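Local coordinates for protein PduO-type ATP--cob(I)alamin adenosyltransferase (Sulfolobus tokodaii, PDB 1WOZ) that probably transfers an adenosyl group from ATP to cob(I)alamin, as expected for a PduO-type corrinoid adenosyltransferase, at residues 51-56 with 154-159; 90-95 with 150-155. One frame throughout, in Å; residues are numbered along the deposited sequence.

Contact 1: residues 51-56 with 154-159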
ATOM      1  N   LYS A  51      10.322  10.339  14.990  1.00 19.50           N
ATOM      2  CA  LYS A  51       8.896  10.513  15.253  1.00 21.65           C
ATOM      3  C   LYS A  51       8.551  11.998  15.136  1.00 21.15           C
ATOM      4  O   LYS A  51       7.558  12.355  14.505  1.00 20.74           O
ATOM      5  CB  LYS A  51       8.521  10.036  16.663  1.00 21.46           C
ATOM      6  CG  LYS A  51       8.584   8.529  16.921  1.00 25.47           C
ATOM      7  CD  LYS A  51       8.139   8.260  18.381  1.00 29.67           C
ATOM      8  CE  LYS A  51       8.100   6.777  18.765  1.00 30.31           C
ATOM      9  NZ  LYS A  51       6.990   5.996  18.096  1.00 33.98           N
ATOM     10  N   LYS A  52       9.378  12.853  15.734  1.00 21.35           N
ATOM     11  CA  LYS A  52       9.144  14.304  15.683  1.00 22.04           C
ATOM     12  C   LYS A  52       9.125  14.826  14.246  1.00 20.09           C
ATOM     13  O   LYS A  52       8.212  15.581  13.853  1.00 20.41           O
ATOM     14  CB  LYS A  52      10.223  15.041  16.495  1.00 25.68           C
ATOM     15  CG  LYS A  52      10.255  16.565  16.319  1.00 30.50           C
ATOM     16  CD  LYS A  52      11.467  17.155  17.060  1.00 34.50           C
ATOM     17  CE  LYS A  52      11.604  18.667  16.869  1.00 37.25           C
ATOM     18  NZ  LYS A  52      10.493  19.414  17.527  1.00 41.01           N
ATOM     19  N   ASP A  53      10.116  14.429  13.451  1.00 17.65           N
ATOM     20  CA  ASP A  53      10.176  14.875  12.062  1.00 16.92           C
ATOM     21  C   ASP A  53       8.969  14.409  11.250  1.00 16.44           C
ATOM     22  O   ASP A  53       8.372  15.191  10.500  1.00 16.75           O
ATOM     23  CB  ASP A  53      11.462  14.374  11.381  1.00 17.22           C
ATOM     24  CG  ASP A  53      12.713  15.087  11.900  1.00 22.16           C
ATOM     25  OD1 ASP A  53      12.565  16.216  12.427  1.00 18.50           O
ATOM     26  OD2 ASP A  53      13.816  14.528  11.772  1.00 20.93           O
ATOM     27  N   LEU A  54       8.629  13.129  11.384  1.00 17.13           N
ATOM     28  CA  LEU A  54       7.500  12.573  10.643  1.00 18.01           C
ATOM     29  C   LEU A  54       6.173  13.202  11.077  1.00 19.03           C
ATOM     30  O   LEU A  54       5.286  13.418  10.250  1.00 16.37           O
ATOM     31  CB  LEU A  54       7.463  11.047  10.813  1.00 17.98           C
ATOM     32  CG  LEU A  54       8.608  10.323  10.088  1.00 20.58           C
ATOM     33  CD1 LEU A  54       8.647   8.869  10.541  1.00 22.06           C
ATOM     34  CD2 LEU A  54       8.431  10.440   8.569  1.00 22.19           C
ATOM     35  N   GLU A  55       6.025  13.491  12.366  1.00 18.23           N
ATOM     36  CA  GLU A  55       4.783  14.117  12.822  1.00 20.50           C
ATOM     37  C   GLU A  55       4.627  15.495  12.192  1.00 19.64           C
ATOM     38  O   GLU A  55       3.511  15.892  11.867  1.00 18.31           O
ATOM     39  CB  GLU A  55       4.723  14.180  14.358  1.00 20.85           C
ATOM     40  CG  GLU A  55       4.323  12.819  14.944  1.00 27.34           C
ATOM     41  CD  GLU A  55       4.630  12.665  16.419  1.00 33.33           C
ATOM     42  OE1 GLU A  55       5.265  13.570  16.991  1.00 35.23           O
ATOM     43  OE2 GLU A  55       4.245  11.621  17.002  1.00 37.21           O
ATOM     44  N   ARG A  56       5.733  16.215  11.995  1.00 20.08           N
ATOM     45  CA  ARG A  56       5.669  17.530  11.345  1.00 19.43           C
ATOM     46  C   ARG A  56       5.257  17.362   9.877  1.00 19.31           C
ATOM     47  O   ARG A  56       4.472  18.160   9.336  1.00 18.06           O
ATOM     48  CB  ARG A  56       7.018  18.262  11.437  1.00 19.99           C
ATOM     49  CG  ARG A  56       7.129  19.468  10.489  1.00 21.13           C
ATOM     50  CD  ARG A  56       8.317  20.345  10.874  1.00 23.69           C
ATOM     51  NE  ARG A  56       8.513  21.439   9.929  1.00 24.27           N
ATOM     52  CZ  ARG A  56       9.429  22.390  10.091  1.00 28.13           C
ATOM     53  NH1 ARG A  56      10.221  22.364  11.160  1.00 26.46           N
ATOM     54  NH2 ARG A  56       9.542  23.364   9.203  1.00 26.56           N
ATOM     55  N   PHE A 154      14.275   8.064   2.768  1.00 15.77           N
ATOM     56  CA  PHE A 154      15.398   7.193   2.389  1.00 16.36           C
ATOM     57  C   PHE A 154      16.522   7.366   3.419  1.00 17.39           C
ATOM     58  O   PHE A 154      17.030   6.393   3.972  1.00 16.64           O
ATOM     59  CB  PHE A 154      15.871   7.585   0.979  1.00 18.50           C
ATOM     60  CG  PHE A 154      17.008   6.744   0.454  1.00 20.18           C
ATOM     61  CD1 PHE A 154      18.326   7.101   0.705  1.00 22.23           C
ATOM     62  CD2 PHE A 154      16.758   5.593  -0.289  1.00 23.91           C
ATOM     63  CE1 PHE A 154      19.398   6.319   0.221  1.00 23.11           C
ATOM     64  CE2 PHE A 154      17.814   4.795  -0.781  1.00 22.92           C
ATOM     65  CZ  PHE A 154      19.139   5.163  -0.523  1.00 22.28           C
ATOM     66  N   ALA A 155      16.887   8.610   3.718  1.00 16.80           N
ATOM     67  CA  ALA A 155      17.953   8.843   4.693  1.00 15.81           C
ATOM     68  C   ALA A 155      17.588   8.301   6.056  1.00 17.62           C
ATOM     69  O   ALA A 155      18.445   7.777   6.782  1.00 15.46           O
ATOM     70  CB  ALA A 155      18.273  10.355   4.779  1.00 19.63           C
HETATM   71  N   MSE A 156      16.306   8.399   6.416  1.00 16.46           N
HETATM   72  CA  MSE A 156      15.893   7.883   7.706  1.00 16.75           C
HETATM   73  C   MSE A 156      15.994   6.365   7.732  1.00 16.38           C
HETATM   74  O   MSE A 156      16.337   5.794   8.754  1.00 17.22           O
HETATM   75  CB  MSE A 156      14.450   8.294   8.034  1.00 17.01           C
HETATM   76  CG  MSE A 156      14.252   9.767   8.297  1.00 19.85           C
HETATM   77 SE   MSE A 156      12.334   9.975   8.691  1.00 26.64          SE
HETATM   78  CE  MSE A 156      12.324  11.771   9.447  1.00 21.89           C
ATOM     79  N   ALA A 157      15.683   5.712   6.617  1.00 16.38           N
ATOM     80  CA  ALA A 157      15.758   4.252   6.561  1.00 17.03           C
ATOM     81  C   ALA A 157      17.213   3.779   6.733  1.00 17.44           C
ATOM     82  O   ALA A 157      17.462   2.739   7.349  1.00 15.78           O
ATOM     83  CB  ALA A 157      15.171   3.734   5.225  1.00 15.74           C
ATOM     84  N   LEU A 158      18.168   4.542   6.197  1.00 17.07           N
ATOM     85  CA  LEU A 158      19.591   4.199   6.358  1.00 18.25           C
ATOM     86  C   LEU A 158      19.977   4.266   7.841  1.00 18.74           C
ATOM     87  O   LEU A 158      20.680   3.383   8.359  1.00 18.32           O
ATOM     88  CB  LEU A 158      20.487   5.191   5.596  1.00 20.05           C
ATOM     89  CG  LEU A 158      20.266   5.331   4.088  1.00 22.40           C
ATOM     90  CD1 LEU A 158      21.235   6.375   3.534  1.00 22.70           C
ATOM     91  CD2 LEU A 158      20.455   3.964   3.402  1.00 20.89           C
ATOM     92  N   VAL A 159      19.539   5.329   8.516  1.00 16.29           N
ATOM     93  CA  VAL A 159      19.848   5.495   9.922  1.00 17.78           C
ATOM     94  C   VAL A 159      19.140   4.428  10.758  1.00 17.21           C
ATOM     95  O   VAL A 159      19.724   3.902  11.731  1.00 16.91           O
ATOM     96  CB  VAL A 159      19.488   6.927  10.422  1.00 18.05           C
ATOM     97  CG1 VAL A 159      19.595   6.989  11.953  1.00 19.94           C
ATOM     98  CG2 VAL A 159      20.471   7.956   9.794  1.00 19.48           C
TER
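The carboxylate oxygen D53 OD2 is gripped twice, by a salt bridge from R88 NE and a hydrogen bond with Y92 OH, while the methylene behind it rests on M156. The site lies inside the five-helix bundle of the PduO-type adenosyltransferase fold, on helix 48-69 and helix 140-163, whose segments 51-56 and 154-159 run in broadly opposite directions. M156, modelled as selenomethionine, spans the gap almost alone: the nearest CA pair, that of D53 and M156, is still 10.0 Å apart. Beyond CG the M156 chain is fully extended (chi2 -180°, chi3 166°), which carries its terminal methyl between the two consecutive side chains of helix 48-69. The methyl CE meets D53 CB at 3.4 Å, the tightest touch of the contact. It also comes near the carboxylate, 3.9 Å from D53 OD2, whose two polar partners both come from helix 79-96. L54 touches with CG and its CD2 branch: CD2 is 3.9 Å from M156 SE, and CG lies about as far from that atom. The side chains of L54 and M156 pass each other in opposite senses, each reaching past the other toward the opposing helix. L54 also packs on I38 and I42 of helix 23-44. L114 of helix 109-134 lies against M156 as well, so several helices enclose its chain. At the end of that chain, M156 CE stands 4.0 Å from L54 CG.

Contact 2: residues 90-95 with 150-155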
ATOM      1  N   VAL A  90      20.135  16.051   5.441  1.00 22.68           N
ATOM      2  CA  VAL A  90      21.579  16.163   5.659  1.00 23.53           C
ATOM      3  C   VAL A  90      21.996  15.618   7.021  1.00 22.16           C
ATOM      4  O   VAL A  90      23.005  14.930   7.116  1.00 21.83           O
ATOM      5  CB  VAL A  90      22.060  17.626   5.532  1.00 25.33           C
ATOM      6  CG1 VAL A  90      23.479  17.765   6.105  1.00 27.87           C
ATOM      7  CG2 VAL A  90      22.025  18.049   4.066  1.00 24.79           C
ATOM      8  N   GLU A  91      21.224  15.900   8.071  1.00 22.49           N
ATOM      9  CA  GLU A  91      21.553  15.404   9.417  1.00 23.07           C
ATOM     10  C   GLU A  91      21.511  13.875   9.554  1.00 22.79           C
ATOM     11  O   GLU A  91      22.371  13.271  10.210  1.00 21.71           O
ATOM     12  CB  GLU A  91      20.621  16.026  10.466  1.00 25.44           C
ATOM     13  CG  GLU A  91      20.861  17.508  10.705  1.00 29.36           C
ATOM     14  CD  GLU A  91      22.308  17.774  11.040  1.00 34.68           C
ATOM     15  OE1 GLU A  91      23.016  18.367  10.190  1.00 35.98           O
ATOM     16  OE2 GLU A  91      22.734  17.359  12.142  1.00 35.25           O
ATOM     17  N   TYR A  92      20.508  13.239   8.951  1.00 22.10           N
ATOM     18  CA  TYR A  92      20.420  11.780   9.017  1.00 21.22           C
ATOM     19  C   TYR A  92      21.579  11.135   8.240  1.00 20.99           C
ATOM     20  O   TYR A  92      22.174  10.146   8.673  1.00 21.74           O
ATOM     21  CB  TYR A  92      19.074  11.320   8.453  1.00 20.22           C
ATOM     22  CG  TYR A  92      17.958  11.566   9.425  1.00 21.17           C
ATOM     23  CD1 TYR A  92      17.921  10.878  10.634  1.00 21.55           C
ATOM     24  CD2 TYR A  92      16.966  12.515   9.167  1.00 22.26           C
ATOM     25  CE1 TYR A  92      16.939  11.112  11.564  1.00 22.55           C
ATOM     26  CE2 TYR A  92      15.965  12.770  10.111  1.00 21.65           C
ATOM     27  CZ  TYR A  92      15.965  12.061  11.304  1.00 21.81           C
ATOM     28  OH  TYR A  92      14.997  12.270  12.258  1.00 21.15           O
ATOM     29  N   ARG A  93      21.900  11.713   7.095  1.00 21.70           N
ATOM     30  CA  ARG A  93      22.981  11.194   6.286  1.00 23.38           C
ATOM     31  C   ARG A  93      24.311  11.365   7.022  1.00 23.25           C
ATOM     32  O   ARG A  93      25.222  10.546   6.862  1.00 23.92           O
ATOM     33  CB  ARG A  93      22.999  11.912   4.937  1.00 25.58           C
ATOM     34  CG  ARG A  93      24.290  11.739   4.165  1.00 29.87           C
ATOM     35  CD  ARG A  93      24.538  10.292   3.681  1.00 30.96           C
ATOM     36  NE  ARG A  93      25.764  10.272   2.887  1.00 31.20           N
ATOM     37  CZ  ARG A  93      26.973  10.561   3.377  1.00 32.31           C
ATOM     38  NH1 ARG A  93      27.122  10.864   4.662  1.00 29.50           N
ATOM     39  NH2 ARG A  93      28.029  10.614   2.570  1.00 32.19           N
ATOM     40  N   LYS A  94      24.440  12.425   7.820  1.00 23.34           N
ATOM     41  CA  LYS A  94      25.680  12.607   8.586  1.00 25.03           C
ATOM     42  C   LYS A  94      25.823  11.439   9.549  1.00 24.74           C
ATOM     43  O   LYS A  94      26.936  10.954   9.789  1.00 23.99           O
ATOM     44  CB  LYS A  94      25.680  13.919   9.394  1.00 27.18           C
ATOM     45  CG  LYS A  94      25.989  15.175   8.579  1.00 30.57           C
ATOM     46  CD  LYS A  94      25.910  16.435   9.465  1.00 35.61           C
ATOM     47  CE  LYS A  94      26.659  17.629   8.861  1.00 37.93           C
ATOM     48  NZ  LYS A  94      26.397  17.800   7.400  1.00 38.80           N
ATOM     49  N   GLU A  95      24.702  10.969  10.094  1.00 22.09           N
ATOM     50  CA  GLU A  95      24.763   9.853  11.032  1.00 22.27           C
ATOM     51  C   GLU A  95      25.004   8.515  10.342  1.00 21.88           C
ATOM     52  O   GLU A  95      25.774   7.696  10.836  1.00 22.41           O
ATOM     53  CB  GLU A  95      23.471   9.740  11.863  1.00 22.34           C
ATOM     54  CG  GLU A  95      23.550   8.672  12.982  1.00 22.82           C
ATOM     55  CD  GLU A  95      22.273   8.543  13.799  1.00 22.18           C
ATOM     56  OE1 GLU A  95      21.501   9.531  13.914  1.00 22.69           O
ATOM     57  OE2 GLU A  95      22.047   7.449  14.343  1.00 22.23           O
ATOM     58  N   SER A 150      10.669  12.073  -0.180  1.00 17.57           N
ATOM     59  CA  SER A 150      11.124  10.710  -0.395  1.00 19.85           C
ATOM     60  C   SER A 150      12.626  10.561  -0.081  1.00 19.77           C
ATOM     61  O   SER A 150      13.053   9.515   0.421  1.00 17.83           O
ATOM     62  CB  SER A 150      10.794  10.245  -1.812  1.00 20.67           C
ATOM     63  OG  SER A 150      11.499  10.985  -2.785  1.00 24.88           O
ATOM     64  N   SER A 151      13.426  11.600  -0.336  1.00 18.96           N
ATOM     65  CA  SER A 151      14.855  11.495  -0.011  1.00 20.05           C
ATOM     66  C   SER A 151      15.057  11.495   1.513  1.00 20.53           C
ATOM     67  O   SER A 151      15.955  10.823   2.027  1.00 17.49           O
ATOM     68  CB  SER A 151      15.648  12.652  -0.637  1.00 22.07           C
ATOM     69  OG  SER A 151      15.552  12.592  -2.042  1.00 22.51           O
ATOM     70  N   LEU A 152      14.233  12.270   2.229  1.00 19.09           N
ATOM     71  CA  LEU A 152      14.315  12.294   3.682  1.00 17.89           C
ATOM     72  C   LEU A 152      13.965  10.894   4.235  1.00 17.55           C
ATOM     73  O   LEU A 152      14.637  10.380   5.135  1.00 18.47           O
ATOM     74  CB  LEU A 152      13.338  13.344   4.256  1.00 18.90           C
ATOM     75  CG  LEU A 152      13.117  13.277   5.771  1.00 19.18           C
ATOM     76  CD1 LEU A 152      14.445  13.429   6.506  1.00 17.91           C
ATOM     77  CD2 LEU A 152      12.113  14.361   6.192  1.00 20.12           C
ATOM     78  N   LEU A 153      12.899  10.290   3.712  1.00 16.05           N
ATOM     79  CA  LEU A 153      12.491   8.961   4.166  1.00 16.56           C
ATOM     80  C   LEU A 153      13.614   7.937   3.916  1.00 16.21           C
ATOM     81  O   LEU A 153      13.847   7.050   4.738  1.00 16.18           O
ATOM     82  CB  LEU A 153      11.201   8.544   3.454  1.00 16.39           C
ATOM     83  CG  LEU A 153       9.946   9.338   3.895  1.00 17.57           C
ATOM     84  CD1 LEU A 153       8.796   9.069   2.932  1.00 15.75           C
ATOM     85  CD2 LEU A 153       9.540   8.947   5.329  1.00 19.62           C
ATOM     86  N   PHE A 154      14.275   8.064   2.768  1.00 15.77           N
ATOM     87  CA  PHE A 154      15.398   7.193   2.389  1.00 16.36           C
ATOM     88  C   PHE A 154      16.522   7.366   3.419  1.00 17.39           C
ATOM     89  O   PHE A 154      17.030   6.393   3.972  1.00 16.64           O
ATOM     90  CB  PHE A 154      15.871   7.585   0.979  1.00 18.50           C
ATOM     91  CG  PHE A 154      17.008   6.744   0.454  1.00 20.18           C
ATOM     92  CD1 PHE A 154      18.326   7.101   0.705  1.00 22.23           C
ATOM     93  CD2 PHE A 154      16.758   5.593  -0.289  1.00 23.91           C
ATOM     94  CE1 PHE A 154      19.398   6.319   0.221  1.00 23.11           C
ATOM     95  CE2 PHE A 154      17.814   4.795  -0.781  1.00 22.92           C
ATOM     96  CZ  PHE A 154      19.139   5.163  -0.523  1.00 22.28           C
ATOM     97  N   ALA A 155      16.887   8.610   3.718  1.00 16.80           N
ATOM     98  CA  ALA A 155      17.953   8.843   4.693  1.00 15.81           C
ATOM     99  C   ALA A 155      17.588   8.301   6.056  1.00 17.62           C
ATOM    100  O   ALA A 155      18.445   7.777   6.782  1.00 15.46           O
ATOM    101  CB  ALA A 155      18.273  10.355   4.779  1.00 19.63           C
TER
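Y92 meets A155 and L152 with successive parts of its side chain, joining helix 79-96 to helix 140-163 in the five-helix bundle of the PduO-type fold; the two segments run in broadly the same direction. At the base, Y92 CB sits against the methyl of A155, 3.9 Å from its CB. With only that methyl for a side chain on the facing residue, Y92 CB also comes within 4.0 Å of the backbone oxygen A155 O. Farther out, the ring atoms CD2 and CE2 of Y92 both reach the same methyl, L152 CD1, at 3.8 Å and 4.0 Å. That methyl approaches the ring obliquely, and the two side chains cross at a slant. L152 has CG anti to its backbone N (chi1 168°), a turn that brings CD1 forward although its CB does not face the tyrosine. T89, one turn before R93, touches both L152 and A155. The tip leaves this contact: the hydroxyl of the buried Y92 lies at the end of an otherwise apolar interface, where OH bonds to D53 OD2 and, weakly, to R88 NH2.

From the N terminus the chain first supplies 51-56 on helix 48-69, then 90-95 on helix 79-96, and both wait for the last long helix, 140-163, to close. Contact 2 brings together ends separated by 54 residues, and that loop nests within the 97-residue loop of contact 1; both take in helix 109-134. The two share F154 and A155, so they are neighbouring grips on one helix, with centres about 7 Å apart. D53 and Y92 form their polar junction; on the apolar side L54 CD2 of contact 1 packs 3.7 Å from L153 CD2 of contact 2. Three helices are thereby tied together on one side of the chain's centre.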